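Local coordinates for lyase/mutase (Burkholderia cenocepacia, PDB 4LSB), which belongs to the phosphoenolpyruvate phosphomutase family and has a TIM-barrel fold with a bound magnesium ion, at residues C165-H170 / I179-A184; R173-T178 / A205-A210. All coordinates share one frame; numbering follows the deposited sequence.

Contact 1: residues C165-H170 / I179-A184; sequences CENYLH and IARLVA
Cys165 carries SG anti to its backbone N (chi1 173°), and Arg181 carries CG anti to its carbonyl carbon (chi1 -76°), and these two torsions bring the sulfur against the arginine chain. The site is a strand-loop-helix unit of the TIM barrel. Cys165 directly follows strand 160-164, and Arg181 sits on helix 175-187, which packs outside it. SG lies alongside the aliphatic part of Arg181, 3.5 Å from CD and 4.1 Å from CB. The extended CG-to-NE chain of Arg181 carries CD past SG, with the guanidinium beyond it. On the next helix position, Leu182 CD2 closes on Cys165 CB at 3.9 Å. Cys165 thus rests against two consecutive helix residues. All the touching residues are buried.

The charged end of Arg181 is held from several directions. NE forms a salt bridge with Asp177, NH2 donates to the carbonyl oxygen of Tyr136, and NH1 bonds to the hydroxyl of Tyr185. These partners probably fix the rotation of the guanidinium and offset the cost of burying it. Asn167 comes across the arginine rather than alongside. Its amide plane stands 85° from the guanidinium plane, and its polar partners are Thr178 and Asp177. Asp177 OD2 therefore serves both Asn167 and Arg181. The turn that carries Asn167 is closed at Glu166 O, which takes Leu169 N on one face of its plane and His170 ND1 on the other, the latter through a nearly straight bond of 3.2 Å. Asn167 ND2 comes no nearer to Arg181 than 4.0 Å, at CD.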
loop_
_atom_site.group_PDB
_atom_site.type_symbol
_atom_site.label_atom_id
_atom_site.label_comp_id
_atom_site.label_asym_id
_atom_site.label_seq_id
_atom_site.Cartn_x
_atom_site.Cartn_y
_atom_site.Cartn_z
ATOM N N CYS B 165 -15.157 4.093 22.868
ATOM C CA CYS B 165 -16.236 3.203 23.302
ATOM C C CYS B 165 -16.789 2.483 22.072
ATOM O O CYS B 165 -17.270 3.118 21.105
ATOM C CB CYS B 165 -17.336 3.944 24.044
ATOM S SG CYS B 165 -18.728 2.840 24.383
ATOM N N GLU B 166 -16.707 1.157 22.104
ATOM C CA GLU B 166 -16.932 0.370 20.914
ATOM C C GLU B 166 -18.341 -0.219 20.817
ATOM O O GLU B 166 -18.601 -1.037 19.950
ATOM C CB GLU B 166 -15.890 -0.740 20.829
ATOM C CG GLU B 166 -14.479 -0.234 20.851
ATOM C CD GLU B 166 -14.126 0.590 19.625
ATOM O OE1 GLU B 166 -14.058 0.001 18.524
ATOM O OE2 GLU B 166 -13.901 1.816 19.747
ATOM N N ASN B 167 -19.213 0.213 21.711
ATOM C CA ASN B 167 -20.581 -0.288 21.817
ATOM C C ASN B 167 -21.282 -0.510 20.502
ATOM O O ASN B 167 -21.829 -1.606 20.261
ATOM C CB ASN B 167 -21.418 0.654 22.646
ATOM C CG ASN B 167 -21.384 0.335 24.123
ATOM O OD1 ASN B 167 -20.883 -0.703 24.540
ATOM N ND2 ASN B 167 -21.919 1.230 24.917
ATOM N N TYR B 168 -21.260 0.514 19.648
ATOM C CA TYR B 168 -22.020 0.480 18.403
ATOM C C TYR B 168 -21.435 -0.467 17.380
ATOM O O TYR B 168 -22.116 -0.786 16.405
ATOM C CB TYR B 168 -22.150 1.890 17.783
ATOM C CG TYR B 168 -23.264 2.737 18.372
ATOM C CD1 TYR B 168 -23.258 3.127 19.719
ATOM C CD2 TYR B 168 -24.322 3.167 17.575
ATOM C CE1 TYR B 168 -24.269 3.906 20.246
ATOM C CE2 TYR B 168 -25.341 3.948 18.088
ATOM C CZ TYR B 168 -25.326 4.318 19.404
ATOM O OH TYR B 168 -26.337 5.079 19.875
ATOM N N LEU B 169 -20.180 -0.885 17.555
ATOM C CA LEU B 169 -19.603 -1.893 16.667
ATOM C C LEU B 169 -19.881 -3.344 17.133
ATOM O O LEU B 169 -19.559 -4.290 16.399
ATOM C CB LEU B 169 -18.107 -1.692 16.462
ATOM C CG LEU B 169 -17.615 -0.296 16.032
ATOM C CD1 LEU B 169 -16.102 -0.351 15.861
ATOM C CD2 LEU B 169 -18.258 0.210 14.747
ATOM N N HIS B 170 -20.477 -3.532 18.301
ATOM C CA HIS B 170 -20.717 -4.877 18.831
ATOM C C HIS B 170 -22.190 -5.089 19.248
ATOM O O HIS B 170 -22.500 -5.637 20.310
ATOM C CB HIS B 170 -19.750 -5.159 20.000
ATOM C CG HIS B 170 -18.311 -5.194 19.591
ATOM N ND1 HIS B 170 -17.540 -4.055 19.486
ATOM C CD2 HIS B 170 -17.515 -6.223 19.208
ATOM C CE1 HIS B 170 -16.329 -4.381 19.068
ATOM N NE2 HIS B 170 -16.288 -5.690 18.891
ATOM N N ILE B 179 -22.686 7.271 25.822
ATOM C CA ILE B 179 -22.366 8.601 26.391
ATOM C C ILE B 179 -21.821 8.492 27.785
ATOM O O ILE B 179 -20.870 9.181 28.130
ATOM C CB ILE B 179 -23.561 9.586 26.287
ATOM C CG1 ILE B 179 -23.667 10.119 24.856
ATOM C CG2 ILE B 179 -23.475 10.763 27.227
ATOM C CD1 ILE B 179 -25.052 10.655 24.534
ATOM N N ALA B 180 -22.391 7.616 28.598
ATOM C CA ALA B 180 -21.970 7.534 29.992
ATOM C C ALA B 180 -20.538 7.068 30.056
ATOM O O ALA B 180 -19.752 7.569 30.827
ATOM C CB ALA B 180 -22.868 6.614 30.785
ATOM N N ARG B 181 -20.193 6.070 29.263
ATOM C CA ARG B 181 -18.784 5.597 29.184
ATOM C C ARG B 181 -17.839 6.733 28.776
ATOM O O ARG B 181 -16.770 6.966 29.396
ATOM C CB ARG B 181 -18.703 4.451 28.190
ATOM C CG ARG B 181 -19.254 3.130 28.755
ATOM C CD ARG B 181 -19.207 2.014 27.715
ATOM N NE ARG B 181 -19.607 0.750 28.344
ATOM C CZ ARG B 181 -18.816 -0.042 29.063
ATOM N NH1 ARG B 181 -17.532 0.242 29.240
ATOM N NH2 ARG B 181 -19.310 -1.152 29.594
ATOM N N LEU B 182 -18.223 7.468 27.735
ATOM C CA LEU B 182 -17.349 8.523 27.219
ATOM C C LEU B 182 -17.158 9.579 28.251
ATOM O O LEU B 182 -16.075 10.103 28.407
ATOM C CB LEU B 182 -17.846 9.177 25.931
ATOM C CG LEU B 182 -17.891 8.289 24.705
ATOM C CD1 LEU B 182 -18.419 9.098 23.522
ATOM C CD2 LEU B 182 -16.525 7.733 24.368
ATOM N N VAL B 183 -18.235 9.923 28.943
ATOM C CA VAL B 183 -18.139 10.892 30.032
ATOM C C VAL B 183 -17.215 10.362 31.174
ATOM O O VAL B 183 -16.436 11.095 31.770
ATOM C CB VAL B 183 -19.554 11.182 30.591
ATOM C CG1 VAL B 183 -19.465 11.913 31.924
ATOM C CG2 VAL B 183 -20.350 11.978 29.581
ATOM N N ALA B 184 -17.294 9.077 31.429
ATOM C CA ALA B 184 -16.479 8.486 32.490
ATOM C C ALA B 184 -14.988 8.464 32.089
ATOM O O ALA B 184 -14.105 8.674 32.929
ATOM C CB ALA B 184 -16.958 7.101 32.815
#

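Contact 2: residues R173-T178 / A205-A210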
loop_
_atom_site.group_PDB
_atom_site.type_symbol
_atom_site.label_atom_id
_atom_site.label_comp_id
_atom_site.label_asym_id
_atom_site.label_seq_id
_atom_site.Cartn_x
_atom_site.Cartn_y
_atom_site.Cartn_z
ATOM N N ARG B 173 -26.132 -0.745 20.309
ATOM C CA ARG B 173 -26.367 0.611 19.820
ATOM C C ARG B 173 -27.185 1.385 20.851
ATOM O O ARG B 173 -28.259 1.855 20.565
ATOM C CB ARG B 173 -27.075 0.586 18.456
ATOM C CG ARG B 173 -26.272 -0.122 17.375
ATOM C CD ARG B 173 -27.041 -0.163 16.067
ATOM N NE ARG B 173 -27.224 1.204 15.590
ATOM C CZ ARG B 173 -26.327 1.879 14.878
ATOM N NH1 ARG B 173 -25.172 1.319 14.520
ATOM N NH2 ARG B 173 -26.594 3.119 14.517
ATOM N N ASP B 174 -26.651 1.526 22.046
ATOM C CA ASP B 174 -27.313 2.216 23.139
ATOM C C ASP B 174 -26.597 3.547 23.394
ATOM O O ASP B 174 -25.474 3.584 23.936
ATOM C CB ASP B 174 -27.264 1.317 24.383
ATOM C CG ASP B 174 -27.875 1.964 25.641
ATOM O OD1 ASP B 174 -27.459 3.064 26.055
ATOM O OD2 ASP B 174 -28.757 1.336 26.259
ATOM N N LEU B 175 -27.240 4.638 22.994
ATOM C CA LEU B 175 -26.658 5.982 23.084
ATOM C C LEU B 175 -26.335 6.362 24.511
ATOM O O LEU B 175 -25.301 6.928 24.820
ATOM C CB LEU B 175 -27.638 7.009 22.482
ATOM C CG LEU B 175 -27.190 8.482 22.366
ATOM C CD1 LEU B 175 -25.937 8.558 21.519
ATOM C CD2 LEU B 175 -28.283 9.369 21.758
ATOM N N ASP B 176 -27.243 6.049 25.417
ATOM C CA ASP B 176 -27.035 6.451 26.768
ATOM C C ASP B 176 -25.891 5.726 27.501
ATOM O O ASP B 176 -25.183 6.364 28.235
ATOM C CB ASP B 176 -28.344 6.369 27.514
ATOM C CG ASP B 176 -29.319 7.388 27.002
ATOM O OD1 ASP B 176 -29.279 8.551 27.481
ATOM O OD2 ASP B 176 -30.092 7.034 26.078
ATOM N N ASP B 177 -25.696 4.421 27.291
ATOM C CA ASP B 177 -24.519 3.744 27.876
ATOM C C ASP B 177 -23.239 4.290 27.242
ATOM O O ASP B 177 -22.222 4.505 27.906
ATOM C CB ASP B 177 -24.520 2.227 27.658
ATOM C CG ASP B 177 -23.413 1.507 28.503
ATOM O OD1 ASP B 177 -23.514 1.570 29.731
ATOM O OD2 ASP B 177 -22.452 0.885 27.958
ATOM N N THR B 178 -23.311 4.488 25.940
ATOM C CA THR B 178 -22.167 4.948 25.185
ATOM C C THR B 178 -21.744 6.330 25.692
ATOM O O THR B 178 -20.570 6.546 25.958
ATOM C CB THR B 178 -22.471 4.905 23.702
ATOM O OG1 THR B 178 -22.793 3.561 23.306
ATOM C CG2 THR B 178 -21.248 5.383 22.893
ATOM N N ALA B 205 -24.769 15.086 17.929
ATOM C CA ALA B 205 -24.885 16.344 18.667
ATOM C C ALA B 205 -25.105 16.133 20.166
ATOM O O ALA B 205 -24.658 16.905 20.985
ATOM C CB ALA B 205 -25.985 17.185 18.100
ATOM N N ALA B 206 -25.831 15.088 20.520
ATOM C CA ALA B 206 -26.050 14.729 21.928
ATOM C C ALA B 206 -24.766 14.255 22.596
ATOM O O ALA B 206 -24.552 14.509 23.767
ATOM C CB ALA B 206 -27.091 13.642 22.037
ATOM N N VAL B 207 -23.993 13.477 21.874
ATOM C CA VAL B 207 -22.630 13.106 22.348
ATOM C C VAL B 207 -21.761 14.344 22.619
ATOM O O VAL B 207 -21.210 14.459 23.696
ATOM C CB VAL B 207 -21.880 12.177 21.369
ATOM C CG1 VAL B 207 -20.505 11.868 21.902
ATOM C CG2 VAL B 207 -22.634 10.878 21.276
ATOM N N THR B 208 -21.658 15.249 21.662
ATOM C CA THR B 208 -20.734 16.376 21.834
ATOM C C THR B 208 -21.220 17.298 22.962
ATOM O O THR B 208 -20.411 17.853 23.732
ATOM C CB THR B 208 -20.575 17.174 20.522
ATOM O OG1 THR B 208 -21.819 17.795 20.155
ATOM C CG2 THR B 208 -20.170 16.259 19.351
ATOM N N ARG B 209 -22.535 17.515 23.040
ATOM C CA ARG B 209 -23.063 18.346 24.136
ATOM C C ARG B 209 -22.775 17.761 25.530
ATOM O O ARG B 209 -22.343 18.483 26.456
ATOM C CB ARG B 209 -24.582 18.580 23.973
ATOM C CG ARG B 209 -25.091 19.847 24.677
ATOM C CD ARG B 209 -26.620 20.022 24.476
ATOM N NE ARG B 209 -27.237 18.897 25.153
ATOM C CZ ARG B 209 -27.517 18.856 26.454
ATOM N NH1 ARG B 209 -27.350 19.932 27.235
ATOM N NH2 ARG B 209 -28.019 17.751 26.971
ATOM N N ALA B 210 -23.053 16.482 25.693
ATOM C CA ALA B 210 -22.813 15.801 26.973
ATOM C C ALA B 210 -21.327 15.669 27.329
ATOM O O ALA B 210 -20.974 15.728 28.478
ATOM C CB ALA B 210 -23.415 14.404 26.965
#
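Leu175 meets Val207 through one methyl each, with CD1 of Leu175 4.0 Å from CG2 of Val207. The second leucine branch reaches Ala206, where CD2 of Leu175 lies 4.4 Å from CB of Ala206. The leucine fork therefore spans two consecutive residues of the facing helix. The alanine contact is the looser of the two. A chi1 of -175° turns CG of Leu175 away from its own N and sends both methyls across to the other helix. In Val207 it is CG1 that is anti to the backbone N, while CG2, beside that N, makes the contact. The two side chains cross obliquely. The contact is small and apolar.

The two segments belong to helices 175-187 and 201-211, neighbours on the outside of the TIM barrel, with strand 192-194 between them in the chain. Leu175 is the first residue of its helix, and the backbones stay 8.2 Å apart between CA of Leu175 and CA of Val207. Val207 is buried and also touches Ile179 and Leu182, one and two turns further along helix 175-187. Leu175 also packs against Tyr168.

The N-cap just before Leu175 probably helps to fix the start of the helix. Asp174 is the N-cap residue, and its OD1 accepts a capping bond from Asp177 N. The modelled length of that bond, 2.5 Å, is too short to be taken at face value and is doubtful. The carbonyl of Asp174 is gripped twice by Thr178. OG1 of Thr178 donates to Asp174 O at 2.8 Å from above the carbonyl plane, and Thr178 N donates to the same oxygen at 3.1 Å.

From the N terminus, the chain leaves strand 160-164 and enters 165-170, then passes through a loop into helix 175-187. Contact 1 closes this short loop by bringing 179-184 back against 165-170. Contact 2 starts inside that loop, at 173-178, and closes a longer one through strand 192-194 to 205-210 on helix 201-211. The two closures cross, because their segments alternate along the chain. Helix 175-187 is common to both. Contact 1 ties it to the loop that follows strand 160-164; contact 2 ties it to the next outer helix. The centres are 8 Å apart, and Tyr168 CE1 packs on Thr178 OG1 (3.4 Å) between them.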